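Local coordinates for sorbitol-6-phosphate dehydrogenase (Erwinia amylovora CFBP1430, PDB 5O3Z), which oxidises sorbitol 6-phosphate at carbon 2, probably to fructose 6-phosphate with a nicotinamide dinucleotide cofactor, as a short-chain dehydrogenase/reductase, at residues I140-S152 against Y158-Q170. Residues are numbered along the deposited sequence; the frame is centred on the assembly and turned at random.
Sequences IIQINSKSGKVGS and YSAAKFGGVGLTQ
S145, Y158 and K162 meet here in the Ser-Tyr-Lys constellation of the short-chain dehydrogenase/reductase family, with Y158 and K162 in its YxxxK motif. By family resemblance they are probably the catalytic residues; N116, a weak partner of K162 NZ, would be the fourth. Strand 139-145 and helix 156-176 belong to one beta-alpha-beta unit of the Rossmann fold. S145 OG lies at the edge of the Y158 ring, 3.6 Å from CE2. K162 CG is anti to the carbonyl carbon (chi1 -71°) and sits over the centre of one face of the same ring; the bend at chi2 (-56°) then turns the rest of the chain toward I143. NZ reaches I143 O in a weak 3.4 Å bond. NZ also donates to a water that accepts a second proton from Q142 NE2.

N144 runs past K162 in the opposite direction. Its ND2 donates to K162 O at 3.0 Å, almost straight at 174°. Q142 OE1 takes a second proton of ND2, and S145 N donates to N144 OD1, so the amide is held at both ends. Q142 OE1 is further bonded to S185.

Beyond the strand, the chain turns over the helix. S145 OG accepts from S147 N in an ST turn. G148 O sits 3.5 Å above the centre of the F163 ring, and K149 O approaches CZ. F163 also packs on F163 of the second subunit. Next to Y158, S159 OG donates to S147 O, on a lone pair in the carbonyl plane, and weakly accepts S152 N at 3.0 Å.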
loop_
_atom_site.group_PDB
_atom_site.type_symbol
_atom_site.label_atom_id
_atom_site.label_comp_id
_atom_site.label_asym_id
_atom_site.label_seq_id
_atom_site.Cartn_x
_atom_site.Cartn_y
_atom_site.Cartn_z
ATOM N N ILE A 140 1.695 22.346 -2.769
ATOM C CA ILE A 140 0.329 22.118 -3.157
ATOM C C ILE A 140 -0.161 21.063 -2.187
ATOM O O ILE A 140 0.455 19.984 -2.098
ATOM C CB ILE A 140 0.198 21.630 -4.601
ATOM C CG1 ILE A 140 0.673 22.684 -5.604
ATOM C CG2 ILE A 140 -1.236 21.205 -4.876
ATOM C CD1 ILE A 140 0.805 22.200 -7.036
ATOM N N ILE A 141 -1.222 21.358 -1.474
ATOM C CA ILE A 141 -1.770 20.396 -0.546
ATOM C C ILE A 141 -3.207 20.218 -0.837
ATOM O O ILE A 141 -3.983 21.176 -0.744
ATOM C CB ILE A 141 -1.548 20.849 0.903
ATOM C CG1 ILE A 141 -0.045 20.709 1.232
ATOM C CG2 ILE A 141 -2.347 19.993 1.871
ATOM C CD1 ILE A 141 0.401 21.485 2.448
ATOM N N GLN A 142 -3.620 18.964 -1.103
ATOM C CA GLN A 142 -5.036 18.635 -1.253
ATOM C C GLN A 142 -5.702 18.072 -0.008
ATOM O O GLN A 142 -5.205 17.140 0.618
ATOM C CB GLN A 142 -5.188 17.555 -2.344
ATOM C CG GLN A 142 -6.625 17.358 -2.840
ATOM C CD GLN A 142 -6.951 15.903 -3.315
ATOM O OE1 GLN A 142 -6.182 14.947 -3.096
ATOM N NE2 GLN A 142 -8.161 15.737 -3.885
ATOM N N ILE A 143 -6.880 18.532 0.311
ATOM C CA ILE A 143 -7.701 17.897 1.364
ATOM C C ILE A 143 -8.391 16.662 0.753
ATOM O O ILE A 143 -9.112 16.791 -0.207
ATOM C CB ILE A 143 -8.735 18.861 1.914
ATOM C CG1 ILE A 143 -8.061 20.168 2.414
ATOM C CG2 ILE A 143 -9.515 18.205 3.013
ATOM C CD1 ILE A 143 -6.759 19.957 3.250
ATOM N N ASN A 144 -8.100 15.467 1.296
ATOM C CA ASN A 144 -8.596 14.230 0.783
ATOM C C ASN A 144 -9.214 13.575 2.030
ATOM O O ASN A 144 -9.560 14.283 3.016
ATOM C CB ASN A 144 -7.435 13.506 0.055
ATOM C CG ASN A 144 -7.909 12.406 -0.917
ATOM O OD1 ASN A 144 -8.681 11.504 -0.558
ATOM N ND2 ASN A 144 -7.421 12.483 -2.120
ATOM N N SER A 145 -9.299 12.256 2.038
ATOM C CA SER A 145 -10.197 11.532 2.877
ATOM C C SER A 145 -9.596 10.143 3.049
ATOM O O SER A 145 -8.885 9.658 2.160
ATOM C CB SER A 145 -11.547 11.402 2.213
ATOM O OG SER A 145 -12.467 10.567 2.947
ATOM N N LYS A 146 -9.945 9.477 4.127
ATOM C CA LYS A 146 -9.643 8.046 4.203
ATOM C C LYS A 146 -10.351 7.246 3.080
ATOM O O LYS A 146 -9.864 6.203 2.641
ATOM C CB LYS A 146 -9.969 7.524 5.583
ATOM C CG LYS A 146 -11.414 7.544 5.938
ATOM C CD LYS A 146 -11.579 6.862 7.276
ATOM C CE LYS A 146 -12.890 7.177 7.946
ATOM N NZ LYS A 146 -13.930 6.244 7.435
ATOM N N SER A 147 -11.434 7.785 2.544
ATOM C CA SER A 147 -12.089 7.232 1.399
ATOM C C SER A 147 -11.245 7.289 0.139
ATOM O O SER A 147 -11.628 6.649 -0.810
ATOM C CB SER A 147 -13.479 7.872 1.198
ATOM O OG SER A 147 -14.298 7.674 2.329
ATOM N N GLY A 148 -10.124 8.001 0.120
ATOM C CA GLY A 148 -9.108 7.889 -0.913
ATOM C C GLY A 148 -8.025 6.853 -0.668
ATOM O O GLY A 148 -7.108 6.729 -1.443
ATOM N N LYS A 149 -8.102 6.168 0.462
ATOM C CA LYS A 149 -7.204 5.046 0.812
ATOM C C LYS A 149 -7.880 3.682 0.748
ATOM O O LYS A 149 -7.270 2.719 0.347
ATOM C CB LYS A 149 -6.694 5.231 2.270
ATOM C CG LYS A 149 -5.815 6.445 2.457
ATOM C CD LYS A 149 -4.493 6.369 1.730
ATOM C CE LYS A 149 -3.630 5.212 2.192
ATOM N NZ LYS A 149 -2.282 5.439 1.627
ATOM N N VAL A 150 -9.106 3.639 1.240
ATOM C CA VAL A 150 -10.021 2.511 1.254
ATOM C C VAL A 150 -11.376 2.905 0.659
ATOM O O VAL A 150 -12.002 3.893 1.049
ATOM C CB VAL A 150 -10.230 1.961 2.675
ATOM C CG1 VAL A 150 -8.929 1.589 3.211
ATOM C CG2 VAL A 150 -10.752 2.950 3.643
ATOM N N GLY A 151 -11.839 2.090 -0.287
ATOM C CA GLY A 151 -13.073 2.308 -0.981
ATOM C C GLY A 151 -14.229 2.265 0.020
ATOM O O GLY A 151 -14.096 1.696 1.098
ATOM N N SER A 152 -15.289 2.985 -0.289
ATOM C CA SER A 152 -16.398 3.231 0.654
ATOM C C SER A 152 -17.633 2.615 0.075
ATOM O O SER A 152 -17.928 2.764 -1.113
ATOM C CB SER A 152 -16.568 4.739 0.908
ATOM O OG SER A 152 -17.682 4.946 1.777
ATOM N N TYR A 158 -17.570 9.284 -4.628
ATOM C CA TYR A 158 -16.613 9.832 -3.689
ATOM C C TYR A 158 -15.258 9.059 -3.671
ATOM O O TYR A 158 -14.246 9.665 -3.819
ATOM C CB TYR A 158 -17.270 9.955 -2.311
ATOM C CG TYR A 158 -16.518 10.866 -1.322
ATOM C CD1 TYR A 158 -16.426 12.243 -1.544
ATOM C CD2 TYR A 158 -15.912 10.337 -0.159
ATOM C CE1 TYR A 158 -15.772 13.081 -0.637
ATOM C CE2 TYR A 158 -15.238 11.168 0.757
ATOM C CZ TYR A 158 -15.188 12.547 0.517
ATOM O OH TYR A 158 -14.520 13.410 1.370
ATOM N N SER A 159 -15.251 7.732 -3.565
ATOM C CA SER A 159 -13.986 6.988 -3.585
ATOM C C SER A 159 -13.206 7.072 -4.895
ATOM O O SER A 159 -12.013 7.259 -4.896
ATOM C CB SER A 159 -14.193 5.539 -3.201
ATOM O OG SER A 159 -14.407 5.438 -1.786
ATOM N N ALA A 160 -13.906 6.940 -5.998
ATOM C CA ALA A 160 -13.312 7.073 -7.303
ATOM C C ALA A 160 -12.530 8.414 -7.416
ATOM O O ALA A 160 -11.371 8.475 -7.859
ATOM C CB ALA A 160 -14.414 6.967 -8.363
ATOM N N ALA A 161 -13.173 9.485 -6.967
ATOM C CA ALA A 161 -12.624 10.801 -7.141
ATOM C C ALA A 161 -11.494 11.060 -6.163
ATOM O O ALA A 161 -10.555 11.659 -6.533
ATOM C CB ALA A 161 -13.720 11.819 -6.927
ATOM N N LYS A 162 -11.612 10.559 -4.917
ATOM C CA LYS A 162 -10.602 10.739 -3.894
ATOM C C LYS A 162 -9.397 9.874 -4.156
ATOM O O LYS A 162 -8.303 10.353 -4.054
ATOM C CB LYS A 162 -11.149 10.463 -2.491
ATOM C CG LYS A 162 -12.128 11.520 -1.955
ATOM C CD LYS A 162 -11.549 12.934 -1.948
ATOM C CE LYS A 162 -12.598 13.983 -1.540
ATOM N NZ LYS A 162 -11.977 15.324 -1.295
ATOM N N PHE A 163 -9.582 8.618 -4.540
ATOM C CA PHE A 163 -8.410 7.871 -5.065
ATOM C C PHE A 163 -7.736 8.581 -6.252
ATOM O O PHE A 163 -6.494 8.750 -6.353
ATOM C CB PHE A 163 -8.892 6.484 -5.531
ATOM C CG PHE A 163 -8.841 5.410 -4.474
ATOM C CD1 PHE A 163 -9.737 5.402 -3.414
ATOM C CD2 PHE A 163 -7.950 4.391 -4.569
ATOM C CE1 PHE A 163 -9.686 4.414 -2.447
ATOM C CE2 PHE A 163 -7.915 3.382 -3.613
ATOM C CZ PHE A 163 -8.816 3.360 -2.596
ATOM N N GLY A 164 -8.553 9.041 -7.189
ATOM C CA GLY A 164 -8.023 9.783 -8.332
ATOM C C GLY A 164 -7.200 10.984 -7.927
ATOM O O GLY A 164 -6.116 11.219 -8.482
ATOM N N GLY A 165 -7.615 11.637 -6.862
ATOM C CA GLY A 165 -6.739 12.697 -6.297
ATOM C C GLY A 165 -5.325 12.244 -5.871
ATOM O O GLY A 165 -4.371 12.985 -5.985
ATOM N N VAL A 166 -5.216 11.025 -5.321
ATOM C CA VAL A 166 -3.896 10.496 -4.946
ATOM C C VAL A 166 -3.062 10.352 -6.154
ATOM O O VAL A 166 -1.926 10.775 -6.172
ATOM C CB VAL A 166 -4.021 9.159 -4.216
ATOM C CG1 VAL A 166 -2.594 8.583 -3.976
ATOM C CG2 VAL A 166 -4.826 9.385 -2.941
ATOM N N GLY A 167 -3.653 9.757 -7.177
ATOM C CA GLY A 167 -2.974 9.624 -8.483
ATOM C C GLY A 167 -2.500 10.954 -9.065
ATOM O O GLY A 167 -1.371 11.074 -9.537
ATOM N N LEU A 168 -3.397 11.939 -9.031
ATOM C CA LEU A 168 -3.019 13.280 -9.518
ATOM C C LEU A 168 -1.901 13.891 -8.678
ATOM O O LEU A 168 -0.890 14.326 -9.223
ATOM C CB LEU A 168 -4.231 14.201 -9.581
ATOM C CG LEU A 168 -3.904 15.589 -10.093
ATOM C CD1 LEU A 168 -3.214 15.578 -11.446
ATOM C CD2 LEU A 168 -5.130 16.396 -10.148
ATOM N N THR A 169 -2.017 13.779 -7.343
ATOM C CA THR A 169 -0.937 14.178 -6.421
ATOM C C THR A 169 0.413 13.530 -6.765
ATOM O O THR A 169 1.412 14.223 -6.759
ATOM C CB THR A 169 -1.299 13.929 -4.929
ATOM O OG1 THR A 169 -2.184 14.913 -4.407
ATOM C CG2 THR A 169 -0.076 13.876 -4.081
ATOM N N GLN A 170 0.492 12.240 -7.114
ATOM C CA GLN A 170 1.772 11.641 -7.413
ATOM C C GLN A 170 2.336 12.122 -8.776
ATOM O O GLN A 170 3.536 12.397 -8.891
ATOM C CB GLN A 170 1.690 10.081 -7.351
ATOM C CG GLN A 170 1.315 9.576 -5.984
ATOM C CD GLN A 170 1.305 8.046 -5.925
ATOM O OE1 GLN A 170 1.818 7.402 -6.795
ATOM N NE2 GLN A 170 0.703 7.516 -4.882
HETATM O O HOH W 1 -9.748 13.967 -5.290
HETATM O O HOH W 2 -10.626 16.904 -3.629
#